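Local coordinates for putative tryptophan halogenase (Xanthomonas campestris pv. campestris, PDB 6Y1W), which is a flavin-dependent halogenase that probably uses FAD to halogenate an aromatic substrate, at residues L233-E238 with N323-V328. Numbering follows the deposited sequence. Where two conformers were deposited one is given.
Sequences LGVGSE and NQRHRV
Buried Val-235 packs its CG1 on Arg-325 CG (3.7 Å) and on Arg-327 O (3.5 Å), a carbonyl that is buried here without a polar partner. Ile-229 of helix 227-232 also touches Val-235. The Arg-325 side chain bends at chi2 (62°) and chi3 (69°), which turns its guanidinium back to Val-235. Arg-325 NH2 donates to Val-235 O at 2.7 Å, with the oxygen in the guanidinium plane. NE bonds to Ala-339 O and NH1 is also hydrogen-bonded, so all three nitrogens are held and the group's rotation is fixed. Strands 237-239 and 323-325 pair antiparallel in a small three-stranded sheet completed by 341-342, with 237-239 at one edge. Glu-238 N to Gln-324 O (2.7 Å) and His-326 N to Gly-236 O (2.8 Å) are short and nearly straight. The return bond, Gln-324 N to Glu-238 O, is weak at 3.4 Å. The more exposed side is looser. There the His-326 ring lays one face over the backbone at Ser-237 C and Glu-238 N. In the given conformers, Gln-324 NE2 donates to Glu-238 OE1 at 3.0 Å, and one water joins Ser-237 OG to Asn-323 OD1, while Asn-323 ND2 bonds to Thr-321 O.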
loop_
_atom_site.group_PDB
_atom_site.type_symbol
_atom_site.label_atom_id
_atom_site.label_comp_id
_atom_site.label_asym_id
_atom_site.label_seq_id
_atom_site.Cartn_x
_atom_site.Cartn_y
_atom_site.Cartn_z
ATOM N N LEU A 233 17.068 20.919 19.643
ATOM C CA LEU A 233 16.239 19.892 20.256
ATOM C C LEU A 233 16.978 18.580 20.531
ATOM O O LEU A 233 16.414 17.703 21.196
ATOM C CB LEU A 233 15.016 19.645 19.376
ATOM C CG LEU A 233 14.103 20.870 19.208
ATOM C CD1 LEU A 233 12.989 20.585 18.236
ATOM C CD2 LEU A 233 13.498 21.271 20.556
ATOM N N GLY A 234 18.193 18.410 20.009
ATOM C CA GLY A 234 18.989 17.253 20.402
ATOM C C GLY A 234 18.505 15.907 19.908
ATOM O O GLY A 234 18.768 14.888 20.558
ATOM N N VAL A 235 17.779 15.860 18.787
ATOM C CA VAL A 235 17.331 14.586 18.248
ATOM C C VAL A 235 18.531 13.959 17.546
ATOM O O VAL A 235 19.150 14.590 16.688
ATOM C CB VAL A 235 16.166 14.780 17.265
ATOM C CG1 VAL A 235 15.706 13.449 16.730
ATOM C CG2 VAL A 235 15.006 15.576 17.924
ATOM N N GLY A 236 18.918 12.773 17.976
ATOM C CA GLY A 236 20.033 12.090 17.354
ATOM C C GLY A 236 19.625 11.437 16.050
ATOM O O GLY A 236 18.463 11.490 15.630
ATOM N N SER A 237 20.589 10.750 15.412
ATOM C CA SER A 237 20.329 10.037 14.173
ATOM C C SER A 237 20.865 8.613 14.243
ATOM O O SER A 237 21.793 8.333 15.000
ATOM C CB SER A 237 20.934 10.790 12.997
ATOM O OG SER A 237 20.529 12.149 13.077
ATOM N N GLU A 238 20.236 7.724 13.453
ATOM C CA GLU A 238 20.586 6.307 13.371
ATOM C C GLU A 238 21.752 6.198 12.401
ATOM O O GLU A 238 21.716 6.813 11.338
ATOM C CB GLU A 238 19.397 5.470 12.890
ATOM C CG GLU A 238 19.517 3.953 13.157
ATOM C CD GLU A 238 18.577 3.076 12.297
ATOM O OE1 GLU A 238 17.574 3.580 11.732
ATOM O OE2 GLU A 238 18.862 1.862 12.162
ATOM N N ASN A 323 22.230 8.091 7.102
ATOM C CA ASN A 323 21.576 8.175 8.404
ATOM C C ASN A 323 20.106 8.557 8.279
ATOM O O ASN A 323 19.644 9.089 7.259
ATOM C CB ASN A 323 22.275 9.201 9.286
ATOM C CG ASN A 323 21.841 10.622 8.951
ATOM O OD1 ASN A 323 20.848 11.127 9.485
ATOM N ND2 ASN A 323 22.538 11.238 8.003
ATOM N N GLN A 324 19.374 8.348 9.381
ATOM C CA GLN A 324 18.025 8.891 9.523
ATOM C C GLN A 324 17.914 9.498 10.911
ATOM O O GLN A 324 18.352 8.889 11.886
ATOM C CB GLN A 324 16.903 7.839 9.283
ATOM C CG GLN A 324 16.498 6.907 10.474
ATOM C CD GLN A 324 15.168 6.149 10.270
ATOM O OE1 GLN A 324 14.085 6.752 10.177
ATOM N NE2 GLN A 324 15.245 4.824 10.223
ATOM N N ARG A 325 17.367 10.707 10.978
ATOM C CA ARG A 325 17.038 11.322 12.256
ATOM C C ARG A 325 16.081 10.386 12.994
ATOM O O ARG A 325 15.183 9.801 12.380
ATOM C CB ARG A 325 16.396 12.687 11.962
ATOM C CG ARG A 325 16.348 13.722 13.052
ATOM C CD ARG A 325 17.698 14.174 13.552
ATOM N NE ARG A 325 18.526 14.964 12.658
ATOM C CZ ARG A 325 19.594 15.643 13.075
ATOM N NH1 ARG A 325 20.337 16.316 12.212
ATOM N NH2 ARG A 325 19.944 15.637 14.366
ATOM N N HIS A 326 16.289 10.206 14.310
ATOM C CA HIS A 326 15.446 9.251 15.038
ATOM C C HIS A 326 13.978 9.635 14.975
ATOM O O HIS A 326 13.098 8.764 14.897
ATOM C CB HIS A 326 15.882 9.145 16.495
ATOM C CG HIS A 326 17.148 8.381 16.662
ATOM N ND1 HIS A 326 17.329 7.130 16.109
ATOM C CD2 HIS A 326 18.305 8.699 17.281
ATOM C CE1 HIS A 326 18.543 6.699 16.408
ATOM N NE2 HIS A 326 19.157 7.632 17.116
ATOM N N ARG A 327 13.686 10.929 15.093
ATOM C CA ARG A 327 12.342 11.436 14.892
ATOM C C ARG A 327 12.462 12.638 13.975
ATOM O O ARG A 327 13.354 13.462 14.166
ATOM C CB ARG A 327 11.701 11.819 16.249
ATOM C CG ARG A 327 11.554 10.618 17.164
ATOM C CD ARG A 327 11.095 11.010 18.573
ATOM N NE ARG A 327 11.997 11.936 19.242
ATOM C CZ ARG A 327 13.205 11.619 19.705
ATOM N NH1 ARG A 327 13.674 10.376 19.564
ATOM N NH2 ARG A 327 13.945 12.542 20.308
ATOM N N VAL A 328 11.631 12.697 12.941
ATOM C CA VAL A 328 11.739 13.856 12.058
ATOM C C VAL A 328 10.836 14.992 12.511
ATOM O O VAL A 328 11.123 16.152 12.183
ATOM C CB VAL A 328 11.454 13.465 10.598
ATOM C CG1 VAL A 328 12.623 12.629 10.089
ATOM C CG2 VAL A 328 10.184 12.667 10.468
HETATM O O HOH W 1 20.264 13.309 10.776
#